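Local coordinates for 1-deoxy-D-xylulose 5-phosphate reductoisomerase (Zymomonas mobilis, PDB 1R0K), which catalyses the NADPH-dependent rearrangement and reduction of 1-deoxy-D-xylulose 5-phosphate to 2-C-methyl-D-erythritol 4-phosphate, a step of isoprenoid biosynthesis that requires a divalent metal ion, at residues P4-V9 with M92-T97; Y31-L36 with T52-A57; R170-A175 with E237-P242. One frame throughout, in Å; residues are numbered along the deposited sequence.

Overall arrangement
Three parallel strand pairs illustrate parallel pairing in two separate sheets of this enzyme. Interactions 1 and 2 lie side by side, their centres about 8 Å apart, in the seven-stranded parallel sheet of the NADPH-binding domain, where strands 5-10 and 31-38 are neighbours. Along the chain, interaction 2 is nested inside the long loop that interaction 1 closes. Interaction 3 follows both and joins strands 168-175 and 236-240 of the four-stranded mixed sheet, on the opposite side of the chain's centre and about 34 Å from interaction 1, centre to centre. The first two thus belong to the sheet of the Rossmann-type domain, near residues predicted to bind NADPH, while the third lies beside the predicted substrate and metal site.

Interaction 1 of 3, residues P4-V9 with M92-T97; sequences PRTVTV and MGADWT
Thr6 and Trp96 begin a parallel pairing in which both backbone polar atoms of Trp96 find partners on strand 5-10. Trp96 N donates to Thr6 O at 3.0 Å, and Trp96 O receives Thr8 N at 2.9 Å, so the tryptophan backbone is gripped from both sides of Val7. One residue earlier a side chain takes over: the hydroxyl OG1 of Thr6, set between its own backbone N and carbonyl carbon (chi1 56°), accepts Asp95 N at 2.9 Å. The same oxygen meets a water that donates to Gly93 O, while Thr8 OG1 holds a second water, which accepts a weak bond from Ala94 N, and is also bonded to Ala35 N of the next strand. Beside it the methyl of Ala94 packs against Thr8, CB to OG1 3.3 Å.

Arg5 reaches out with an extended chain and presents NE to Asp95 OD2 at 2.8 Å, on the anti lone pair and close to the guanidinium plane; the bond from NH2 to that oxygen is weak. Trp96 CB sits over one face of the guanidinium, whose plane stands 58° from the indole. The indole NE1 itself is satisfied by Thr273 O. A leucine in place of Arg5 would probably leave the Asp95 carboxylate without this ionic mate and the start of the tryptophan side chain without its flat cover. Chemically, the join combines a buried backbone pairing with a partly exposed charged clasp, and hydroxyls and water serve the amides that precede the regular strand.

Interaction 2 of 3, residues Y31-L36 with T52-A57; sequences YQVIAL and TNAKRA
Val33 meets Thr52 at about a right angle, and the fit is close: its CG2 lies 3.5 Å from Thr52 CB, tighter than ordinary van der Waals contact. Both methyls of the valine meet Thr52, and CG1 also reaches Ala54. CG1, turned anti to the backbone N (chi1 179°), rests 3.6 Å from Ala54 CB, while CG2, anti to the carbonyl carbon, packs on the threonine CB. Thr52 carries its OG1 between N and carbonyl carbon (chi1 63°), which brings the hydroxyl back to Ala48 O in the preceding helix, although the same oxygen also lies against Val33 and, at 3.9 Å, Leu36 CD1. Leu36 slants across toward this group, its CG 4.2 Å from Ala54 CB.

Lys55 behaves differently. Its chain is fully extended and leads away, so that only the root touches, CB to Ile34 O. Arg56 likewise sends its guanidinium outward, to a salt bridge with Glu78.

Behind these side chains the backbones engage. Ile34 O accepts two successive amides, Arg56 N at 3.1 Å and, weakly, Lys55 N; Leu36 N then donates to Arg56 O at 3.1 Å. Further back, a water accepts from Val33 N and donates to Thr52 O, bridging the chains before the regular pairing starts. Asn53, with positive phi, closes helix 42-51 in a Schellman motif and turns the chain toward its strand. Strand 31-38, this helix and strand 56-59 together form a beta-alpha-beta unit of the Rossmann type, a hallmark of the NADPH-binding domain.

Interaction 3 of 3, residues R170-A175 with E237-P242; sequences RIIITA and EILVHP
Strands 170-175 and 237-240 run parallel, inclined by 31°, and their backbones exchange five hydrogen bonds from Glu237 N to Ile171 O at one end to His241 N and Ala175 O, 2.6 Å apart, at the other. They form the parallel edge of a mixed four-stranded sheet, in which strand 168-175 also pairs antiparallel with strand 246-252. On one face Ile172 and Leu239 lie side by side and point the same way, tightly packed, with Ile172 CG2 3.5 Å from Leu239 CB; Phe289 of the second subunit packs on both. The other face carries Ile173, Ile238 and Ala175, where Ala175 CB touches Ile238 CG2 at 4.0 Å. This face turns toward helix 216-229, and Ala175 touches Lys218, a predicted substrate-binding residue whose NZ is bonded to Thr174 O. Past the strand, His241 is fixed through both ring nitrogens, ND1 to Asp296 O and NE2 to Ile246 N.

At the opposite end Arg170, its CG between backbone N and carbonyl carbon (chi1 62°) and its chain extended beyond, serves several acceptors. NE pairs with Glu251 and NH2 with Leu287 O of the second subunit. Ile172 CD1 covers one guanidinium face. NH1 donates to Glu237 OE1 in a 2.8 Å salt bridge, the two planes 56° apart; the oxygen is met on its syn side and lies almost in the guanidinium plane.

Interaction 1 of 3, residues P4-V9 with M92-T97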
ATOM      1  N   PRO B   4     -25.846   8.210  16.542  1.00 37.60           N
ATOM      2  CA  PRO B   4     -24.813   7.237  16.915  1.00 34.70           C
ATOM      3  C   PRO B   4     -24.928   5.925  16.145  1.00 31.45           C
ATOM      4  O   PRO B   4     -26.029   5.440  15.892  1.00 30.67           O
ATOM      5  CB  PRO B   4     -25.053   7.031  18.411  1.00 35.65           C
ATOM      6  CG  PRO B   4     -25.672   8.323  18.842  1.00 36.86           C
ATOM      7  CD  PRO B   4     -26.634   8.605  17.720  1.00 37.20           C
ATOM      8  N   ARG B   5     -23.786   5.357  15.775  1.00 27.72           N
ATOM      9  CA  ARG B   5     -23.770   4.092  15.058  1.00 22.18           C
ATOM     10  C   ARG B   5     -23.783   2.990  16.115  1.00 18.84           C
ATOM     11  O   ARG B   5     -22.993   3.026  17.060  1.00 17.34           O
ATOM     12  CB  ARG B   5     -22.507   3.988  14.206  1.00 22.16           C
ATOM     13  CG  ARG B   5     -22.477   2.774  13.299  1.00 21.67           C
ATOM     14  CD  ARG B   5     -21.135   2.648  12.593  1.00 21.24           C
ATOM     15  NE  ARG B   5     -21.163   1.608  11.573  1.00 18.30           N
ATOM     16  CZ  ARG B   5     -20.090   1.161  10.931  1.00 16.92           C
ATOM     17  NH1 ARG B   5     -18.895   1.662  11.205  1.00 15.03           N
ATOM     18  NH2 ARG B   5     -20.218   0.216  10.010  1.00 15.66           N
ATOM     19  N   THR B   6     -24.676   2.019  15.960  1.00 15.39           N
ATOM     20  CA  THR B   6     -24.787   0.928  16.923  1.00 15.59           C
ATOM     21  C   THR B   6     -23.735  -0.162  16.715  1.00 16.41           C
ATOM     22  O   THR B   6     -23.478  -0.588  15.585  1.00 14.96           O
ATOM     23  CB  THR B   6     -26.192   0.290  16.875  1.00 16.32           C
ATOM     24  OG1 THR B   6     -26.481  -0.151  15.540  1.00 15.83           O
ATOM     25  CG2 THR B   6     -27.244   1.306  17.301  1.00 18.21           C
ATOM     26  N   VAL B   7     -23.138  -0.613  17.813  1.00 13.73           N
ATOM     27  CA  VAL B   7     -22.107  -1.638  17.749  1.00 13.47           C
ATOM     28  C   VAL B   7     -22.282  -2.762  18.763  1.00 13.75           C
ATOM     29  O   VAL B   7     -22.751  -2.552  19.887  1.00 13.19           O
ATOM     30  CB  VAL B   7     -20.706  -1.030  17.964  1.00 13.65           C
ATOM     31  CG1 VAL B   7     -20.429   0.029  16.917  1.00 12.47           C
ATOM     32  CG2 VAL B   7     -20.603  -0.431  19.362  1.00 16.51           C
ATOM     33  N   THR B   8     -21.903  -3.963  18.346  1.00 11.19           N
ATOM     34  CA  THR B   8     -21.962  -5.135  19.201  1.00 11.61           C
ATOM     35  C   THR B   8     -20.614  -5.828  19.127  1.00 12.44           C
ATOM     36  O   THR B   8     -20.037  -5.974  18.046  1.00 12.69           O
ATOM     37  CB  THR B   8     -23.069  -6.113  18.760  1.00 12.73           C
ATOM     38  OG1 THR B   8     -24.336  -5.634  19.225  1.00 12.41           O
ATOM     39  CG2 THR B   8     -22.819  -7.505  19.321  1.00 12.66           C
ATOM     40  N   VAL B   9     -20.106  -6.233  20.282  1.00 12.21           N
ATOM     41  CA  VAL B   9     -18.827  -6.914  20.334  1.00 13.45           C
ATOM     42  C   VAL B   9     -19.015  -8.319  20.891  1.00 13.87           C
ATOM     43  O   VAL B   9     -19.331  -8.499  22.069  1.00 11.73           O
ATOM     44  CB  VAL B   9     -17.821  -6.156  21.214  1.00 13.90           C
ATOM     45  CG1 VAL B   9     -16.454  -6.838  21.152  1.00 14.85           C
ATOM     46  CG2 VAL B   9     -17.724  -4.710  20.759  1.00 14.89           C
ATOM     47  N   MET B  92     -29.446  -8.618  17.609  1.00 17.56           N
ATOM     48  CA  MET B  92     -30.086  -7.425  18.148  1.00 17.24           C
ATOM     49  C   MET B  92     -30.104  -6.233  17.189  1.00 18.34           C
ATOM     50  O   MET B  92     -30.745  -5.220  17.467  1.00 20.14           O
ATOM     51  CB  MET B  92     -29.451  -7.045  19.489  1.00 18.76           C
ATOM     52  CG  MET B  92     -29.799  -8.028  20.605  1.00 17.86           C
ATOM     53  SD  MET B  92     -29.154  -7.558  22.217  1.00 18.08           S
ATOM     54  CE  MET B  92     -30.344  -6.266  22.688  1.00 20.11           C
ATOM     55  N   GLY B  93     -29.401  -6.346  16.065  1.00 17.03           N
ATOM     56  CA  GLY B  93     -29.424  -5.280  15.075  1.00 17.41           C
ATOM     57  C   GLY B  93     -28.291  -4.273  14.958  1.00 15.63           C
ATOM     58  O   GLY B  93     -28.434  -3.278  14.247  1.00 15.91           O
ATOM     59  N   ALA B  94     -27.169  -4.515  15.624  1.00 14.08           N
ATOM     60  CA  ALA B  94     -26.042  -3.586  15.554  1.00 13.10           C
ATOM     61  C   ALA B  94     -25.599  -3.353  14.114  1.00 12.90           C
ATOM     62  O   ALA B  94     -25.497  -4.298  13.332  1.00 10.68           O
ATOM     63  CB  ALA B  94     -24.883  -4.122  16.364  1.00 12.97           C
ATOM     64  N   ASP B  95     -25.330  -2.100  13.760  1.00 13.31           N
ATOM     65  CA  ASP B  95     -24.887  -1.808  12.403  1.00 13.44           C
ATOM     66  C   ASP B  95     -23.472  -2.342  12.217  1.00 13.79           C
ATOM     67  O   ASP B  95     -23.079  -2.719  11.114  1.00 11.89           O
ATOM     68  CB  ASP B  95     -24.901  -0.302  12.130  1.00 17.17           C
ATOM     69  CG  ASP B  95     -24.590   0.026  10.676  1.00 22.29           C
ATOM     70  OD1 ASP B  95     -25.409  -0.330   9.795  1.00 23.34           O
ATOM     71  OD2 ASP B  95     -23.526   0.631  10.407  1.00 23.63           O
ATOM     72  N   TRP B  96     -22.711  -2.382  13.304  1.00 10.79           N
ATOM     73  CA  TRP B  96     -21.340  -2.864  13.247  1.00 11.51           C
ATOM     74  C   TRP B  96     -21.152  -3.928  14.315  1.00 11.75           C
ATOM     75  O   TRP B  96     -21.417  -3.686  15.492  1.00 10.84           O
ATOM     76  CB  TRP B  96     -20.361  -1.720  13.491  1.00 10.61           C
ATOM     77  CG  TRP B  96     -18.934  -2.082  13.235  1.00 10.51           C
ATOM     78  CD1 TRP B  96     -18.289  -2.064  12.033  1.00 10.38           C
ATOM     79  CD2 TRP B  96     -17.962  -2.488  14.208  1.00  9.87           C
ATOM     80  NE1 TRP B  96     -16.971  -2.426  12.196  1.00  9.31           N
ATOM     81  CE2 TRP B  96     -16.744  -2.692  13.520  1.00 10.29           C
ATOM     82  CE3 TRP B  96     -18.002  -2.697  15.595  1.00 10.61           C
ATOM     83  CZ2 TRP B  96     -15.571  -3.096  14.172  1.00  9.62           C
ATOM     84  CZ3 TRP B  96     -16.836  -3.100  16.247  1.00  9.59           C
ATOM     85  CH2 TRP B  96     -15.636  -3.294  15.532  1.00 11.90           C
ATOM     86  N   THR B  97     -20.693  -5.102  13.896  1.00 10.35           N
ATOM     87  CA  THR B  97     -20.487  -6.215  14.814  1.00 10.86           C
ATOM     88  C   THR B  97     -19.076  -6.764  14.763  1.00 12.62           C
ATOM     89  O   THR B  97     -18.590  -7.150  13.703  1.00 12.59           O
ATOM     90  CB  THR B  97     -21.432  -7.400  14.499  1.00 10.76           C
ATOM     91  OG1 THR B  97     -22.793  -6.978  14.619  1.00 10.37           O
ATOM     92  CG2 THR B  97     -21.173  -8.567  15.462  1.00  9.20           C
TER
HETATM   93  O   HOH W   1     -29.180  -0.475  15.104  1.00 23.38           O
HETATM   94  O   HOH W   2     -26.204  -6.860  17.745  1.00 15.12           O

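Interaction 2 of 3, residues Y31-L36 with T52-A57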
ATOM      1  N   TYR B  31     -20.441   6.038  18.777  1.00 20.22           N
ATOM      2  CA  TYR B  31     -20.931   4.671  18.867  1.00 19.40           C
ATOM      3  C   TYR B  31     -21.821   4.372  20.059  1.00 19.49           C
ATOM      4  O   TYR B  31     -21.558   4.815  21.175  1.00 20.78           O
ATOM      5  CB  TYR B  31     -19.748   3.702  18.895  1.00 18.97           C
ATOM      6  CG  TYR B  31     -18.817   3.873  17.723  1.00 21.04           C
ATOM      7  CD1 TYR B  31     -17.541   4.405  17.896  1.00 20.10           C
ATOM      8  CD2 TYR B  31     -19.224   3.533  16.435  1.00 18.52           C
ATOM      9  CE1 TYR B  31     -16.691   4.601  16.813  1.00 20.70           C
ATOM     10  CE2 TYR B  31     -18.380   3.723  15.344  1.00 21.10           C
ATOM     11  CZ  TYR B  31     -17.117   4.258  15.539  1.00 20.29           C
ATOM     12  OH  TYR B  31     -16.286   4.456  14.458  1.00 20.63           O
ATOM     13  N   GLN B  32     -22.865   3.591  19.803  1.00 19.13           N
ATOM     14  CA  GLN B  32     -23.813   3.168  20.825  1.00 19.76           C
ATOM     15  C   GLN B  32     -23.714   1.650  20.957  1.00 18.49           C
ATOM     16  O   GLN B  32     -24.037   0.910  20.028  1.00 16.90           O
ATOM     17  CB  GLN B  32     -25.235   3.566  20.428  1.00 22.81           C
ATOM     18  CG  GLN B  32     -26.314   2.796  21.171  1.00 29.84           C
ATOM     19  CD  GLN B  32     -27.696   3.373  20.952  1.00 33.17           C
ATOM     20  OE1 GLN B  32     -28.097   3.655  19.818  1.00 34.18           O
ATOM     21  NE2 GLN B  32     -28.441   3.547  22.039  1.00 36.64           N
ATOM     22  N   VAL B  33     -23.261   1.190  22.116  1.00 17.15           N
ATOM     23  CA  VAL B  33     -23.101  -0.234  22.349  1.00 17.44           C
ATOM     24  C   VAL B  33     -24.416  -0.960  22.592  1.00 18.32           C
ATOM     25  O   VAL B  33     -25.165  -0.620  23.506  1.00 17.91           O
ATOM     26  CB  VAL B  33     -22.177  -0.489  23.545  1.00 17.88           C
ATOM     27  CG1 VAL B  33     -22.030  -1.981  23.784  1.00 15.85           C
ATOM     28  CG2 VAL B  33     -20.819   0.140  23.285  1.00 18.21           C
ATOM     29  N   ILE B  34     -24.689  -1.963  21.765  1.00 15.99           N
ATOM     30  CA  ILE B  34     -25.897  -2.756  21.909  1.00 16.88           C
ATOM     31  C   ILE B  34     -25.591  -3.923  22.840  1.00 16.28           C
ATOM     32  O   ILE B  34     -25.971  -3.912  24.008  1.00 16.72           O
ATOM     33  CB  ILE B  34     -26.380  -3.304  20.545  1.00 18.49           C
ATOM     34  CG1 ILE B  34     -26.668  -2.146  19.586  1.00 20.27           C
ATOM     35  CG2 ILE B  34     -27.645  -4.140  20.734  1.00 19.52           C
ATOM     36  CD1 ILE B  34     -27.728  -1.183  20.078  1.00 23.60           C
ATOM     37  N   ALA B  35     -24.890  -4.928  22.331  1.00 14.92           N
ATOM     38  CA  ALA B  35     -24.557  -6.079  23.153  1.00 14.45           C
ATOM     39  C   ALA B  35     -23.066  -6.339  23.257  1.00 14.28           C
ATOM     40  O   ALA B  35     -22.298  -6.038  22.344  1.00 13.58           O
ATOM     41  CB  ALA B  35     -25.253  -7.319  22.618  1.00 13.62           C
ATOM     42  N   LEU B  36     -22.665  -6.883  24.399  1.00 14.63           N
ATOM     43  CA  LEU B  36     -21.283  -7.264  24.638  1.00 13.65           C
ATOM     44  C   LEU B  36     -21.387  -8.684  25.161  1.00 14.39           C
ATOM     45  O   LEU B  36     -22.299  -8.995  25.924  1.00 15.03           O
ATOM     46  CB  LEU B  36     -20.632  -6.379  25.703  1.00 14.20           C
ATOM     47  CG  LEU B  36     -20.436  -4.890  25.415  1.00 14.50           C
ATOM     48  CD1 LEU B  36     -19.637  -4.282  26.563  1.00 14.23           C
ATOM     49  CD2 LEU B  36     -19.700  -4.687  24.086  1.00 11.50           C
ATOM     50  N   THR B  52     -20.014   1.380  29.017  1.00 24.22           N
ATOM     51  CA  THR B  52     -20.581   1.751  27.724  1.00 23.55           C
ATOM     52  C   THR B  52     -22.099   1.827  27.712  1.00 23.44           C
ATOM     53  O   THR B  52     -22.701   2.072  26.666  1.00 23.21           O
ATOM     54  CB  THR B  52     -20.147   0.761  26.636  1.00 22.68           C
ATOM     55  OG1 THR B  52     -20.668  -0.540  26.941  1.00 22.48           O
ATOM     56  CG2 THR B  52     -18.623   0.691  26.567  1.00 21.72           C
ATOM     57  N   ASN B  53     -22.716   1.620  28.871  1.00 24.04           N
ATOM     58  CA  ASN B  53     -24.169   1.676  28.972  1.00 25.09           C
ATOM     59  C   ASN B  53     -24.771   0.730  27.933  1.00 24.70           C
ATOM     60  O   ASN B  53     -25.733   1.073  27.244  1.00 23.26           O
ATOM     61  CB  ASN B  53     -24.652   3.106  28.714  1.00 26.61           C
ATOM     62  CG  ASN B  53     -26.123   3.294  29.026  1.00 29.88           C
ATOM     63  OD1 ASN B  53     -26.729   4.291  28.630  1.00 32.49           O
ATOM     64  ND2 ASN B  53     -26.706   2.341  29.745  1.00 31.14           N
ATOM     65  N   ALA B  54     -24.184  -0.457  27.823  1.00 24.14           N
ATOM     66  CA  ALA B  54     -24.649  -1.459  26.870  1.00 24.92           C
ATOM     67  C   ALA B  54     -26.075  -1.873  27.197  1.00 24.93           C
ATOM     68  O   ALA B  54     -26.492  -1.835  28.355  1.00 24.62           O
ATOM     69  CB  ALA B  54     -23.729  -2.675  26.898  1.00 23.29           C
ATOM     70  N   LYS B  55     -26.822  -2.270  26.173  1.00 24.81           N
ATOM     71  CA  LYS B  55     -28.201  -2.689  26.374  1.00 24.61           C
ATOM     72  C   LYS B  55     -28.261  -4.099  26.940  1.00 22.16           C
ATOM     73  O   LYS B  55     -29.164  -4.435  27.701  1.00 23.20           O
ATOM     74  CB  LYS B  55     -28.976  -2.625  25.055  1.00 27.57           C
ATOM     75  CG  LYS B  55     -30.432  -3.037  25.193  1.00 32.33           C
ATOM     76  CD  LYS B  55     -31.173  -2.942  23.873  1.00 37.01           C
ATOM     77  CE  LYS B  55     -32.608  -3.429  24.020  1.00 38.47           C
ATOM     78  NZ  LYS B  55     -33.347  -3.381  22.727  1.00 41.55           N
ATOM     79  N   ARG B  56     -27.289  -4.924  26.581  1.00 20.15           N
ATOM     80  CA  ARG B  56     -27.275  -6.296  27.065  1.00 18.74           C
ATOM     81  C   ARG B  56     -25.869  -6.864  27.145  1.00 17.39           C
ATOM     82  O   ARG B  56     -25.009  -6.523  26.336  1.00 17.27           O
ATOM     83  CB  ARG B  56     -28.127  -7.172  26.144  1.00 19.74           C
ATOM     84  CG  ARG B  56     -28.215  -8.631  26.572  1.00 19.47           C
ATOM     85  CD  ARG B  56     -29.063  -9.424  25.593  1.00 20.09           C
ATOM     86  NE  ARG B  56     -30.379  -8.819  25.411  1.00 17.94           N
ATOM     87  CZ  ARG B  56     -31.294  -9.263  24.557  1.00 20.53           C
ATOM     88  NH1 ARG B  56     -31.042 -10.325  23.802  1.00 17.80           N
ATOM     89  NH2 ARG B  56     -32.459  -8.635  24.451  1.00 20.82           N
ATOM     90  N   ALA B  57     -25.648  -7.727  28.130  1.00 16.90           N
ATOM     91  CA  ALA B  57     -24.364  -8.387  28.325  1.00 16.75           C
ATOM     92  C   ALA B  57     -24.644  -9.881  28.396  1.00 18.93           C
ATOM     93  O   ALA B  57     -25.524 -10.324  29.134  1.00 17.63           O
ATOM     94  CB  ALA B  57     -23.713  -7.914  29.616  1.00 19.65           C
TER
HETATM   95  O   HOH W   3     -22.516   2.880  24.170  1.00 32.04           O

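Interaction 3 of 3, residues R170-A175 with E237-P242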
ATOM      1  N   ARG B 170      -0.930 -11.181  -7.944  1.00 12.43           N
ATOM      2  CA  ARG B 170      -0.604 -12.068  -6.836  1.00 11.90           C
ATOM      3  C   ARG B 170      -0.842 -11.402  -5.486  1.00 12.99           C
ATOM      4  O   ARG B 170      -0.786 -10.181  -5.363  1.00 12.77           O
ATOM      5  CB  ARG B 170       0.858 -12.534  -6.912  1.00 13.70           C
ATOM      6  CG  ARG B 170       1.886 -11.420  -6.820  1.00 15.60           C
ATOM      7  CD  ARG B 170       3.310 -11.938  -6.521  1.00 15.67           C
ATOM      8  NE  ARG B 170       4.280 -10.868  -6.723  1.00 14.88           N
ATOM      9  CZ  ARG B 170       5.550 -10.883  -6.323  1.00 16.48           C
ATOM     10  NH1 ARG B 170       6.055 -11.924  -5.672  1.00 14.38           N
ATOM     11  NH2 ARG B 170       6.322  -9.842  -6.589  1.00 14.25           N
ATOM     12  N   ILE B 171      -1.149 -12.222  -4.486  1.00 11.89           N
ATOM     13  CA  ILE B 171      -1.346 -11.750  -3.122  1.00 12.18           C
ATOM     14  C   ILE B 171      -0.225 -12.415  -2.330  1.00 11.84           C
ATOM     15  O   ILE B 171      -0.066 -13.638  -2.358  1.00 13.08           O
ATOM     16  CB  ILE B 171      -2.714 -12.178  -2.538  1.00 13.00           C
ATOM     17  CG1 ILE B 171      -3.834 -11.353  -3.178  1.00 13.84           C
ATOM     18  CG2 ILE B 171      -2.712 -12.012  -1.018  1.00 10.43           C
ATOM     19  CD1 ILE B 171      -5.217 -11.634  -2.613  1.00 15.56           C
ATOM     20  N   ILE B 172       0.560 -11.598  -1.642  1.00  9.67           N
ATOM     21  CA  ILE B 172       1.678 -12.097  -0.863  1.00  9.02           C
ATOM     22  C   ILE B 172       1.343 -12.053   0.618  1.00  8.79           C
ATOM     23  O   ILE B 172       1.176 -10.981   1.191  1.00  8.98           O
ATOM     24  CB  ILE B 172       2.935 -11.249  -1.097  1.00  8.98           C
ATOM     25  CG1 ILE B 172       3.220 -11.144  -2.595  1.00 11.51           C
ATOM     26  CG2 ILE B 172       4.123 -11.861  -0.361  1.00  9.53           C
ATOM     27  CD1 ILE B 172       4.318 -10.155  -2.925  1.00  8.37           C
ATOM     28  N   ILE B 173       1.216 -13.224   1.224  1.00  9.38           N
ATOM     29  CA  ILE B 173       0.937 -13.294   2.643  1.00 10.08           C
ATOM     30  C   ILE B 173       2.299 -13.371   3.318  1.00  9.50           C
ATOM     31  O   ILE B 173       3.037 -14.337   3.140  1.00  9.54           O
ATOM     32  CB  ILE B 173       0.123 -14.547   3.006  1.00  9.57           C
ATOM     33  CG1 ILE B 173      -1.175 -14.579   2.200  1.00  9.57           C
ATOM     34  CG2 ILE B 173      -0.178 -14.554   4.499  1.00 10.70           C
ATOM     35  CD1 ILE B 173      -2.002 -15.826   2.441  1.00  7.63           C
ATOM     36  N   THR B 174       2.649 -12.334   4.065  1.00 11.19           N
ATOM     37  CA  THR B 174       3.928 -12.333   4.760  1.00 10.26           C
ATOM     38  C   THR B 174       3.827 -13.235   5.979  1.00 10.95           C
ATOM     39  O   THR B 174       2.747 -13.407   6.546  1.00 10.72           O
ATOM     40  CB  THR B 174       4.337 -10.915   5.176  1.00  9.70           C
ATOM     41  OG1 THR B 174       3.239 -10.267   5.831  1.00 10.44           O
ATOM     42  CG2 THR B 174       4.750 -10.113   3.944  1.00  9.76           C
ATOM     43  N   ALA B 175       4.956 -13.821   6.370  1.00  9.39           N
ATOM     44  CA  ALA B 175       4.999 -14.735   7.501  1.00  9.55           C
ATOM     45  C   ALA B 175       6.296 -14.539   8.264  1.00  9.94           C
ATOM     46  O   ALA B 175       7.360 -14.455   7.656  1.00  9.65           O
ATOM     47  CB  ALA B 175       4.911 -16.184   7.008  1.00  8.54           C
ATOM     48  N   GLU B 237       0.992 -16.337  -2.587  1.00 13.03           N
ATOM     49  CA  GLU B 237       2.384 -16.601  -2.278  1.00 13.66           C
ATOM     50  C   GLU B 237       2.608 -16.322  -0.807  1.00 12.36           C
ATOM     51  O   GLU B 237       2.045 -15.379  -0.256  1.00 11.53           O
ATOM     52  CB  GLU B 237       3.303 -15.682  -3.079  1.00 14.83           C
ATOM     53  CG  GLU B 237       3.593 -16.133  -4.492  1.00 20.42           C
ATOM     54  CD  GLU B 237       4.414 -15.112  -5.247  1.00 19.50           C
ATOM     55  OE1 GLU B 237       5.188 -14.375  -4.595  1.00 19.62           O
ATOM     56  OE2 GLU B 237       4.294 -15.058  -6.489  1.00 22.94           O
ATOM     57  N   ILE B 238       3.420 -17.150  -0.168  1.00 11.35           N
ATOM     58  CA  ILE B 238       3.744 -16.926   1.228  1.00 12.09           C
ATOM     59  C   ILE B 238       5.187 -16.451   1.197  1.00 12.83           C
ATOM     60  O   ILE B 238       6.033 -17.057   0.536  1.00 12.34           O
ATOM     61  CB  ILE B 238       3.626 -18.216   2.062  1.00 14.57           C
ATOM     62  CG1 ILE B 238       2.170 -18.690   2.067  1.00 14.08           C
ATOM     63  CG2 ILE B 238       4.123 -17.968   3.493  1.00 12.15           C
ATOM     64  CD1 ILE B 238       1.966 -20.016   2.778  1.00 16.52           C
ATOM     65  N   LEU B 239       5.459 -15.343   1.872  1.00 10.74           N
ATOM     66  CA  LEU B 239       6.804 -14.789   1.908  1.00 10.97           C
ATOM     67  C   LEU B 239       7.254 -14.646   3.353  1.00 11.56           C
ATOM     68  O   LEU B 239       6.609 -13.951   4.140  1.00 14.25           O
ATOM     69  CB  LEU B 239       6.834 -13.418   1.209  1.00 10.00           C
ATOM     70  CG  LEU B 239       8.146 -12.619   1.244  1.00 13.13           C
ATOM     71  CD1 LEU B 239       9.235 -13.349   0.470  1.00 11.97           C
ATOM     72  CD2 LEU B 239       7.923 -11.232   0.651  1.00 13.62           C
ATOM     73  N   VAL B 240       8.349 -15.315   3.708  1.00 11.18           N
ATOM     74  CA  VAL B 240       8.864 -15.224   5.068  1.00 13.38           C
ATOM     75  C   VAL B 240       9.548 -13.870   5.227  1.00 13.54           C
ATOM     76  O   VAL B 240      10.398 -13.485   4.426  1.00 14.14           O
ATOM     77  CB  VAL B 240       9.850 -16.372   5.382  1.00 13.05           C
ATOM     78  CG1 VAL B 240      10.467 -16.171   6.758  1.00 12.02           C
ATOM     79  CG2 VAL B 240       9.105 -17.715   5.334  1.00 13.54           C
ATOM     80  N   HIS B 241       9.145 -13.155   6.268  1.00 13.97           N
ATOM     81  CA  HIS B 241       9.637 -11.817   6.573  1.00 13.28           C
ATOM     82  C   HIS B 241       9.675 -11.756   8.102  1.00 12.23           C
ATOM     83  O   HIS B 241       8.682 -11.435   8.749  1.00 11.73           O
ATOM     84  CB  HIS B 241       8.648 -10.807   5.957  1.00 12.86           C
ATOM     85  CG  HIS B 241       8.807  -9.402   6.445  1.00 12.53           C
ATOM     86  ND1 HIS B 241      10.024  -8.756   6.484  1.00 11.78           N
ATOM     87  CD2 HIS B 241       7.893  -8.514   6.900  1.00  9.88           C
ATOM     88  CE1 HIS B 241       9.851  -7.528   6.946  1.00 11.90           C
ATOM     89  NE2 HIS B 241       8.567  -7.357   7.206  1.00 13.11           N
ATOM     90  N   PRO B 242      10.837 -12.076   8.698  1.00 12.28           N
ATOM     91  CA  PRO B 242      11.025 -12.083  10.155  1.00 12.83           C
ATOM     92  C   PRO B 242      10.463 -10.905  10.953  1.00 12.44           C
ATOM     93  O   PRO B 242       9.746 -11.106  11.932  1.00 12.27           O
ATOM     94  CB  PRO B 242      12.538 -12.216  10.306  1.00 12.13           C
ATOM     95  CG  PRO B 242      12.922 -13.030   9.096  1.00 11.73           C
ATOM     96  CD  PRO B 242      12.112 -12.349   8.009  1.00 10.30           C
TER